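Periplasmic binding protein (Roseiflexus sp. RS-1, PDB 5GJ3) binds heme in the periplasm, here two molecules in the cleft between its two lobes, and probably delivers it to a heme-import transporter. Local coordinates at residues E57-L62 / P76-Q81; L148-R151 / V155-V158; L202-K207 / D216-I221. All blocks are in the same frame, centred on the assembly; numbering follows the deposited sequence. Where two conformers were deposited one is given.

How the contacts relate
Contact 1 comes first along the chain and lies in the lobe built on the parallel sheet of strands 28-31, 8-10, 66-70 and 89-92. Contacts 2 and 3 follow in that order and share the mixed sheet of the other lobe, where strands 144-151 and 201-205 run side by side. Their centres are 9 Å apart, and they meet through a probable backbone hydrogen bond from L148 to L203 and through L150 against L218. Contact 1 is 31 Å from contact 2 and 37 Å from contact 3, centre to centre, without touching either. Heme occupies the cleft between the lobes, and contact 2 supplies an iron ligand.

Contact 1: E57-L62 / P76-Q81; sequences EGILSL and PETLAQ
I59 and T78 meet where two helices pack together in the α/β lobe of a periplasmic binding protein. Helix 56-60 leads into strand 66-70 of the parallel sheet, and helix 76-84 follows that strand as the connecting helix of a β-α-β crossover to strand 89-92. The pair therefore brackets one strand in sequence, with the shorter helix also reaching the sheet through I59 on V9.

The apolar contact is small. The CD1 methyl of I59 reaches the CG2 methyl of T78 at 3.9 Å, the two side chains crossing at a slant. T78 OG1 lies beside the backbone N (chi1 -68°), which puts CG2 anti to that N and turns the methyl to I59, while OG1 serves a different partner. L60 extends its CD1 methyl toward the backbone of Q81, reaching the carbonyl O at 4.2 Å. I82, the next residue of the longer helix, receives both I59 and L60, and A85 and V87 also border L60, so the leucine is packed by more than Q81 alone.

No hydrogen bond links the two segments; several of their polar atoms have partners elsewhere. T78 OG1 bonds to the carbonyl O of L54, tying the longer helix to the chain just before helix 56-60. At the other helix, G58 N is bonded to S55 OG, while L62 O is held by R7. The T78 side chain is about 11 Å from a bound heme, so the contact is structural packing within the lobe. The carbonyl O of E57 accepts two bonds from S61, one from its backbone N at 3.0 Å and a weak one from its OG at 3.1 Å.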
loop_
_atom_site.group_PDB
_atom_site.type_symbol
_atom_site.label_atom_id
_atom_site.label_comp_id
_atom_site.label_asym_id
_atom_site.label_seq_id
_atom_site.Cartn_x
_atom_site.Cartn_y
_atom_site.Cartn_z
ATOM N N GLU A 57 23.787 6.411 8.350
ATOM C CA GLU A 57 24.756 5.463 8.947
ATOM C C GLU A 57 24.258 4.006 8.934
ATOM O O GLU A 57 25.025 3.094 8.651
ATOM C CB GLU A 57 25.173 5.890 10.372
ATOM C CG GLU A 57 26.010 4.863 11.162
ATOM C CD GLU A 57 27.405 4.573 10.570
ATOM O OE1 GLU A 57 27.849 5.273 9.618
ATOM O OE2 GLU A 57 28.080 3.622 11.055
ATOM N N GLY A 58 22.973 3.794 9.212
ATOM C CA GLY A 58 22.393 2.472 9.130
ATOM C C GLY A 58 22.477 1.875 7.721
ATOM O O GLY A 58 22.701 0.684 7.562
ATOM N N ILE A 59 22.270 2.690 6.693
ATOM C CA ILE A 59 22.422 2.207 5.324
ATOM C C ILE A 59 23.941 1.983 5.024
ATOM O O ILE A 59 24.332 0.934 4.494
ATOM C CB ILE A 59 21.858 3.247 4.291
ATOM C CG1 ILE A 59 20.336 3.381 4.397
ATOM C CG2 ILE A 59 22.228 2.872 2.850
ATOM C CD1 ILE A 59 19.821 4.748 3.921
ATOM N N LEU A 60 24.775 2.990 5.290
ATOM C CA LEU A 60 26.194 2.908 4.806
ATOM C C LEU A 60 27.051 1.855 5.502
ATOM O O LEU A 60 27.962 1.276 4.895
ATOM C CB LEU A 60 26.874 4.279 4.785
ATOM C CG LEU A 60 26.175 5.285 3.858
ATOM C CD1 LEU A 60 26.668 6.674 4.209
ATOM C CD2 LEU A 60 26.388 4.988 2.360
ATOM N N SER A 61 26.716 1.566 6.758
ATOM C CA SER A 61 27.447 0.573 7.499
ATOM C C SER A 61 27.159 -0.866 6.999
ATOM O O SER A 61 27.843 -1.802 7.408
ATOM C CB SER A 61 27.202 0.726 8.989
ATOM O OG SER A 61 25.957 0.191 9.344
ATOM N N LEU A 62 26.179 -1.040 6.107
ATOM C CA LEU A 62 25.949 -2.354 5.506
ATOM C C LEU A 62 26.797 -2.576 4.244
ATOM O O LEU A 62 26.653 -3.607 3.594
ATOM C CB LEU A 62 24.467 -2.570 5.168
ATOM C CG LEU A 62 23.508 -2.451 6.356
ATOM C CD1 LEU A 62 22.066 -2.428 5.859
ATOM C CD2 LEU A 62 23.755 -3.573 7.367
ATOM N N PRO A 76 15.541 14.081 2.360
ATOM C CA PRO A 76 16.564 14.365 1.318
ATOM C C PRO A 76 18.040 14.367 1.792
ATOM O O PRO A 76 18.949 13.967 1.022
ATOM C CB PRO A 76 16.187 15.798 0.851
ATOM C CG PRO A 76 14.700 15.855 1.004
ATOM C CD PRO A 76 14.431 15.062 2.305
ATOM N N GLU A 77 18.291 14.817 3.023
ATOM C CA GLU A 77 19.657 14.852 3.585
ATOM C C GLU A 77 20.274 13.428 3.738
ATOM O O GLU A 77 21.513 13.222 3.599
ATOM C CB GLU A 77 19.671 15.639 4.941
ATOM C CG GLU A 77 19.257 17.130 4.785
ATOM C CD GLU A 77 17.746 17.355 4.749
ATOM O OE1 GLU A 77 16.983 16.382 4.971
ATOM O OE2 GLU A 77 17.265 18.503 4.505
ATOM N N THR A 78 19.430 12.428 3.967
ATOM C CA THR A 78 19.979 11.064 3.956
ATOM C C THR A 78 20.388 10.613 2.532
ATOM O O THR A 78 21.479 10.030 2.360
ATOM C CB THR A 78 19.022 10.072 4.614
ATOM O OG1 THR A 78 18.980 10.390 6.012
ATOM C CG2 THR A 78 19.462 8.575 4.385
ATOM N N LEU A 79 19.523 10.838 1.541
ATOM C CA LEU A 79 19.893 10.522 0.145
ATOM C C LEU A 79 21.211 11.217 -0.236
ATOM O O LEU A 79 22.093 10.603 -0.863
ATOM C CB LEU A 79 18.767 10.898 -0.852
ATOM C CG LEU A 79 17.395 10.227 -0.645
ATOM C CD1 LEU A 79 16.354 10.607 -1.716
ATOM C CD2 LEU A 79 17.529 8.734 -0.488
ATOM N N ALA A 80 21.349 12.485 0.154
ATOM C CA ALA A 80 22.562 13.265 -0.141
ATOM C C ALA A 80 23.821 12.643 0.468
ATOM O O ALA A 80 24.864 12.620 -0.171
ATOM C CB ALA A 80 22.415 14.737 0.265
ATOM N N GLN A 81 23.736 12.098 1.682
ATOM C CA GLN A 81 24.902 11.423 2.242
ATOM C C GLN A 81 25.247 10.156 1.481
ATOM O O GLN A 81 26.422 9.809 1.381
ATOM C CB GLN A 81 24.628 11.007 3.681
ATOM C CG GLN A 81 24.411 12.201 4.572
ATOM C CD GLN A 81 25.154 12.021 5.853
ATOM O OE1 GLN A 81 26.353 12.264 5.907
ATOM N NE2 GLN A 81 24.460 11.586 6.887
#

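Contact 2: L148-R151 / V155-V158; sequences LYLR and VQQV. With HEM (protoporphyrin IX containing Fe), chain C.
Y149 and Q157 face each other as a hydrogen-bonded antiparallel pair. Y149 N donates to Q157 O over 2.7 Å, and Q157 N returns a straighter bond to Y149 O over 2.9 Å (165° at the hydrogen). R151 N reaches V155 O in a longer, looser bond of 3.2 Å, at the end of the ladder. Further backbone bonds join L148 to L203, V158 to K187 and Q156 to L189, continuing the sheet on both flanks. On the face away from the heme, L148 CD2 packs against V158 CG2.

On the other face, with CG anti to the backbone N (chi1 174°), the Y149 side chain reaches out and brings OH to the heme iron at 2.1 Å. R151 NH2 approaches the edge of this ring in its plane and gives OH a weak hydrogen bond of 3.3 Å, consistent with a positive charge helping to stabilise an iron-bound phenolate. The guanidinium is held between two surfaces: heme C2D lies 3.4 Å above its centre, and V155 CG2 covers the opposite face nearer the rim. Together these features make a β hairpin carrying the tyrosine-ligated heme site, with an arginine beside the ligand.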
loop_
_atom_site.group_PDB
_atom_site.type_symbol
_atom_site.label_atom_id
_atom_site.label_comp_id
_atom_site.label_asym_id
_atom_site.label_seq_id
_atom_site.Cartn_x
_atom_site.Cartn_y
_atom_site.Cartn_z
ATOM N N LEU A 148 -10.733 4.408 6.673
ATOM C CA LEU A 148 -10.340 5.099 7.915
ATOM C C LEU A 148 -8.927 4.679 8.241
ATOM O O LEU A 148 -8.606 3.477 8.291
ATOM C CB LEU A 148 -11.209 4.701 9.121
ATOM C CG LEU A 148 -12.698 5.051 8.938
ATOM C CD1 LEU A 148 -13.553 4.530 10.067
ATOM C CD2 LEU A 148 -12.867 6.562 8.806
ATOM N N TYR A 149 -8.083 5.668 8.371
ATOM C CA TYR A 149 -6.784 5.484 8.957
ATOM C C TYR A 149 -6.961 5.676 10.489
ATOM O O TYR A 149 -7.459 6.715 10.925
ATOM C CB TYR A 149 -5.835 6.518 8.373
ATOM C CG TYR A 149 -4.493 6.481 9.062
ATOM C CD1 TYR A 149 -3.533 5.521 8.705
ATOM C CD2 TYR A 149 -4.185 7.388 10.117
ATOM C CE1 TYR A 149 -2.284 5.458 9.360
ATOM C CE2 TYR A 149 -2.947 7.329 10.783
ATOM C CZ TYR A 149 -1.982 6.382 10.392
ATOM O OH TYR A 149 -0.732 6.313 11.025
ATOM N N LEU A 150 -6.568 4.680 11.280
ATOM C CA LEU A 150 -6.794 4.664 12.728
ATOM C C LEU A 150 -5.502 4.398 13.485
ATOM O O LEU A 150 -4.687 3.579 13.081
ATOM C CB LEU A 150 -7.768 3.538 13.122
ATOM C CG LEU A 150 -9.122 3.507 12.393
ATOM C CD1 LEU A 150 -9.813 2.171 12.676
ATOM C CD2 LEU A 150 -9.968 4.692 12.837
ATOM N N ARG A 151 -5.324 5.085 14.595
ATOM C CA ARG A 151 -4.157 4.842 15.417
ATOM C C ARG A 151 -4.607 5.082 16.836
ATOM O O ARG A 151 -4.438 6.173 17.357
ATOM C CB ARG A 151 -2.987 5.741 15.025
ATOM C CG ARG A 151 -1.654 5.093 15.391
ATOM C CD ARG A 151 -0.471 5.806 14.748
ATOM N NE ARG A 151 -0.198 7.080 15.384
ATOM C CZ ARG A 151 -0.407 8.275 14.836
ATOM N NH1 ARG A 151 -0.108 9.372 15.532
ATOM N NH2 ARG A 151 -0.891 8.393 13.596
ATOM N N VAL A 155 -6.614 8.930 17.015
ATOM C CA VAL A 155 -6.319 9.344 15.625
ATOM C C VAL A 155 -7.318 8.667 14.694
ATOM O O VAL A 155 -7.421 7.437 14.707
ATOM C CB VAL A 155 -4.854 8.994 15.247
ATOM C CG1 VAL A 155 -4.625 9.065 13.725
ATOM C CG2 VAL A 155 -3.892 9.916 16.004
ATOM N N GLN A 156 -8.087 9.475 13.951
ATOM C CA GLN A 156 -9.114 8.974 13.028
ATOM C C GLN A 156 -9.174 9.880 11.818
ATOM O O GLN A 156 -9.621 11.034 11.901
ATOM C CB GLN A 156 -10.478 8.880 13.728
ATOM C CG GLN A 156 -10.477 7.808 14.809
ATOM C CD GLN A 156 -11.329 8.129 15.997
ATOM O OE1 GLN A 156 -10.991 7.758 17.119
ATOM N NE2 GLN A 156 -12.468 8.754 15.765
ATOM N N GLN A 157 -8.681 9.354 10.701
ATOM C CA GLN A 157 -8.529 10.112 9.474
ATOM C C GLN A 157 -9.184 9.348 8.319
ATOM O O GLN A 157 -9.237 8.121 8.318
ATOM C CB GLN A 157 -7.050 10.357 9.146
ATOM C CG GLN A 157 -6.266 11.087 10.240
ATOM C CD GLN A 157 -6.363 12.600 10.136
ATOM O OE1 GLN A 157 -6.734 13.272 11.099
ATOM N NE2 GLN A 157 -6.044 13.138 8.971
ATOM N N VAL A 158 -9.683 10.102 7.355
ATOM C CA VAL A 158 -10.425 9.562 6.236
ATOM C C VAL A 158 -9.574 9.907 5.024
ATOM O O VAL A 158 -8.984 10.994 4.987
ATOM C CB VAL A 158 -11.806 10.279 6.140
ATOM C CG1 VAL A 158 -12.438 10.070 4.782
ATOM C CG2 VAL A 158 -12.739 9.809 7.237
HETATM C CHA HEM C . 2.423 5.020 13.097
HETATM C CHB HEM C . 0.913 3.177 8.854
HETATM C CHC HEM C . -0.051 7.667 7.122
HETATM C CHD HEM C . 1.708 9.488 11.281
HETATM C C1A HEM C . 2.118 4.169 12.065
HETATM C C2A HEM C . 2.390 2.776 12.092
HETATM C C3A HEM C . 1.971 2.267 10.894
HETATM C C4A HEM C . 1.447 3.340 10.134
HETATM C CMA HEM C . 2.015 0.806 10.444
HETATM C CAA HEM C . 3.047 2.004 13.241
HETATM C CBA HEM C . 2.053 1.143 14.041
HETATM C CGA HEM C . 1.141 1.938 14.950
HETATM O O1A HEM C . 0.956 3.165 14.814
HETATM O O2A HEM C . 0.515 1.371 15.865
HETATM C C1B HEM C . 0.533 4.251 8.016
HETATM C C2B HEM C . 0.052 4.063 6.682
HETATM C C3B HEM C . -0.203 5.295 6.167
HETATM C C4B HEM C . 0.123 6.281 7.249
HETATM C CMB HEM C . -0.117 2.731 5.991
HETATM C CAB HEM C . -0.717 5.638 4.831
HETATM C CBB HEM C . -2.015 5.617 4.643
HETATM C C1C HEM C . 0.380 8.580 8.098
HETATM C C2C HEM C . 0.471 9.972 7.918
HETATM C C3C HEM C . 0.969 10.507 9.120
HETATM C C4C HEM C . 1.180 9.404 10.004
HETATM C CMC HEM C . 0.053 10.690 6.649
HETATM C CAC HEM C . 1.250 11.924 9.516
HETATM C CBC HEM C . 0.736 12.992 8.920
HETATM C C1D HEM C . 2.060 8.377 12.057
HETATM C C2D HEM C . 2.670 8.550 13.403
HETATM C C3D HEM C . 2.860 7.304 13.923
HETATM C C4D HEM C . 2.365 6.391 12.879
HETATM C CMD HEM C . 3.006 9.886 14.026
HETATM C CAD HEM C . 3.461 6.910 15.269
HETATM C CBD HEM C . 4.998 6.697 15.287
HETATM C CGD HEM C . 5.446 6.138 16.636
HETATM O O1D HEM C . 6.623 5.737 16.882
HETATM O O2D HEM C . 4.636 6.056 17.589
HETATM N NA HEM C . 1.518 4.524 10.850
HETATM N NB HEM C . 0.491 5.551 8.320
HETATM N NC HEM C . 0.815 8.248 9.373
HETATM N ND HEM C . 1.804 7.077 11.827
HETATM FE FE HEM C . 1.139 6.352 10.170
#

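Contact 3: L202-K207 / D216-I221; sequences LLVLDK and DGLLKI
L218 and L219, where helix 214-218 gives way to a turn, pack against L202 and V204 of strand 201-205. The helix belongs to the connection between that strand and strand 235-238, its parallel neighbour in the mixed sheet, so the contact packs part of the β-α-β crossover connection onto one face of the sheet.

The contact across the segments consists of methyl groups. L218 CD2 is the shared point: it touches L202 CD1 and V204 CG1, each at 4.4 Å, and so spans two strand residues that face the same way. L202 CD1 in turn meets L219 CD2, also at 4.4 Å. The CG of L218 stands opposite the backbone N (chi1 173°), carrying the branched end toward the strand, where L150 of the adjoining strand and L224 also border it. L203, on the other face of the sheet, is packed by V165 and I169 of helix 164-171; L205, which follows on that side, lines the pocket of a bound heme and occupies the N-cap position of helix 206-211.

Hydrogen bonds lie within the segments or go to other partners. A type I turn from L218 to I221 is closed by I221 N bonding to L218 O at 3.0 Å, and a second bond, K220 N to G217 O, is shifted back by one residue. The strand backbone is paired with strands 144-151 and 235-238, and D216 OD1 forms a salt bridge with R233 NH1.

With no hydrogen bond across the contact, the helix end rests on the strand by apolar packing alone between the two segments, which is non-directional and sets no hydrogen-bond register between them.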
loop_
_atom_site.group_PDB
_atom_site.type_symbol
_atom_site.label_atom_id
_atom_site.label_comp_id
_atom_site.label_asym_id
_atom_site.label_seq_id
_atom_site.Cartn_x
_atom_site.Cartn_y
_atom_site.Cartn_z
ATOM N N LEU A 202 -16.973 -0.132 5.610
ATOM C CA LEU A 202 -15.832 0.498 6.258
ATOM C C LEU A 202 -14.533 -0.257 5.905
ATOM O O LEU A 202 -14.385 -1.459 6.182
ATOM C CB LEU A 202 -16.037 0.534 7.782
ATOM C CG LEU A 202 -17.146 1.525 8.181
ATOM C CD1 LEU A 202 -17.659 1.211 9.567
ATOM C CD2 LEU A 202 -16.644 2.964 8.120
ATOM N N LEU A 203 -13.614 0.451 5.273
ATOM C CA LEU A 203 -12.329 -0.144 4.899
ATOM C C LEU A 203 -11.238 0.382 5.847
ATOM O O LEU A 203 -11.052 1.579 5.983
ATOM C CB LEU A 203 -12.011 0.172 3.425
ATOM C CG LEU A 203 -10.722 -0.366 2.784
ATOM C CD1 LEU A 203 -10.683 -1.875 2.789
ATOM C CD2 LEU A 203 -10.546 0.145 1.358
ATOM N N VAL A 204 -10.555 -0.530 6.535
ATOM C CA VAL A 204 -9.528 -0.158 7.515
ATOM C C VAL A 204 -8.237 -1.002 7.362
ATOM O O VAL A 204 -8.214 -2.008 6.655
ATOM C CB VAL A 204 -10.038 -0.388 8.952
ATOM C CG1 VAL A 204 -11.257 0.518 9.213
ATOM C CG2 VAL A 204 -10.352 -1.875 9.189
ATOM N N LEU A 205 -7.191 -0.604 8.053
ATOM C CA LEU A 205 -5.981 -1.465 8.107
ATOM C C LEU A 205 -6.058 -2.462 9.281
ATOM O O LEU A 205 -6.677 -2.150 10.337
ATOM C CB LEU A 205 -4.749 -0.609 8.190
ATOM C CG LEU A 205 -4.670 0.395 7.044
ATOM C CD1 LEU A 205 -3.476 1.314 7.225
ATOM C CD2 LEU A 205 -4.638 -0.252 5.656
ATOM N N ASP A 206 -5.496 -3.670 9.062
ATOM C CA ASP A 206 -5.303 -4.691 10.112
ATOM C C ASP A 206 -4.864 -4.060 11.443
ATOM O O ASP A 206 -5.554 -4.202 12.497
ATOM C CB ASP A 206 -4.237 -5.741 9.689
ATOM C CG ASP A 206 -4.804 -6.895 8.840
ATOM O OD1 ASP A 206 -6.022 -6.883 8.513
ATOM O OD2 ASP A 206 -4.014 -7.828 8.488
ATOM N N LYS A 207 -3.729 -3.359 11.412
ATOM C CA LYS A 207 -3.174 -2.764 12.658
ATOM C C LYS A 207 -4.098 -1.716 13.241
ATOM O O LYS A 207 -4.280 -1.647 14.463
ATOM C CB LYS A 207 -1.789 -2.133 12.458
ATOM C CG LYS A 207 -0.692 -3.114 12.077
ATOM C CD LYS A 207 0.556 -2.917 12.945
ATOM C CE LYS A 207 1.823 -3.460 12.294
ATOM N NZ LYS A 207 1.601 -4.743 11.563
ATOM N N ASP A 216 -15.676 -4.560 17.619
ATOM C CA ASP A 216 -16.375 -4.058 18.806
ATOM C C ASP A 216 -15.901 -2.661 19.218
ATOM O O ASP A 216 -16.732 -1.761 19.383
ATOM C CB ASP A 216 -16.316 -5.059 19.964
ATOM C CG ASP A 216 -17.193 -6.294 19.715
ATOM O OD1 ASP A 216 -18.071 -6.270 18.818
ATOM O OD2 ASP A 216 -17.018 -7.293 20.439
ATOM N N GLY A 217 -14.595 -2.434 19.301
ATOM C CA GLY A 217 -14.119 -1.068 19.578
ATOM C C GLY A 217 -14.423 -0.064 18.460
ATOM O O GLY A 217 -14.858 1.061 18.712
ATOM N N LEU A 218 -14.194 -0.452 17.206
ATOM C CA LEU A 218 -14.409 0.484 16.080
ATOM C C LEU A 218 -15.839 1.060 16.109
ATOM O O LEU A 218 -16.062 2.253 15.941
ATOM C CB LEU A 218 -14.156 -0.243 14.725
ATOM C CG LEU A 218 -14.482 0.513 13.417
ATOM C CD1 LEU A 218 -13.471 1.627 13.265
ATOM C CD2 LEU A 218 -14.433 -0.384 12.182
ATOM N N LEU A 219 -16.805 0.191 16.335
ATOM C CA LEU A 219 -18.205 0.600 16.310
ATOM C C LEU A 219 -18.645 1.371 17.554
ATOM O O LEU A 219 -19.800 1.827 17.615
ATOM C CB LEU A 219 -19.121 -0.608 16.061
ATOM C CG LEU A 219 -18.789 -1.199 14.686
ATOM C CD1 LEU A 219 -19.731 -2.334 14.336
ATOM C CD2 LEU A 219 -18.807 -0.092 13.627
ATOM N N LYS A 220 -17.737 1.534 18.525
ATOM C CA LYS A 220 -17.959 2.424 19.663
ATOM C C LYS A 220 -17.557 3.857 19.316
ATOM O O LYS A 220 -17.848 4.786 20.059
ATOM C CB LYS A 220 -17.202 1.930 20.906
ATOM C CG LYS A 220 -17.832 0.719 21.588
ATOM C CD LYS A 220 -17.005 0.254 22.784
ATOM C CE LYS A 220 -16.654 1.413 23.706
ATOM N NZ LYS A 220 -16.035 0.958 24.986
ATOM N N ILE A 221 -16.873 4.041 18.189
ATOM C CA ILE A 221 -16.528 5.388 17.707
ATOM C C ILE A 221 -17.831 6.088 17.270
ATOM O O ILE A 221 -18.657 5.506 16.535
ATOM C CB ILE A 221 -15.495 5.356 16.556
ATOM C CG1 ILE A 221 -14.147 4.787 17.049
ATOM C CG2 ILE A 221 -15.315 6.743 15.961
ATOM C CD1 ILE A 221 -13.141 4.514 15.931
#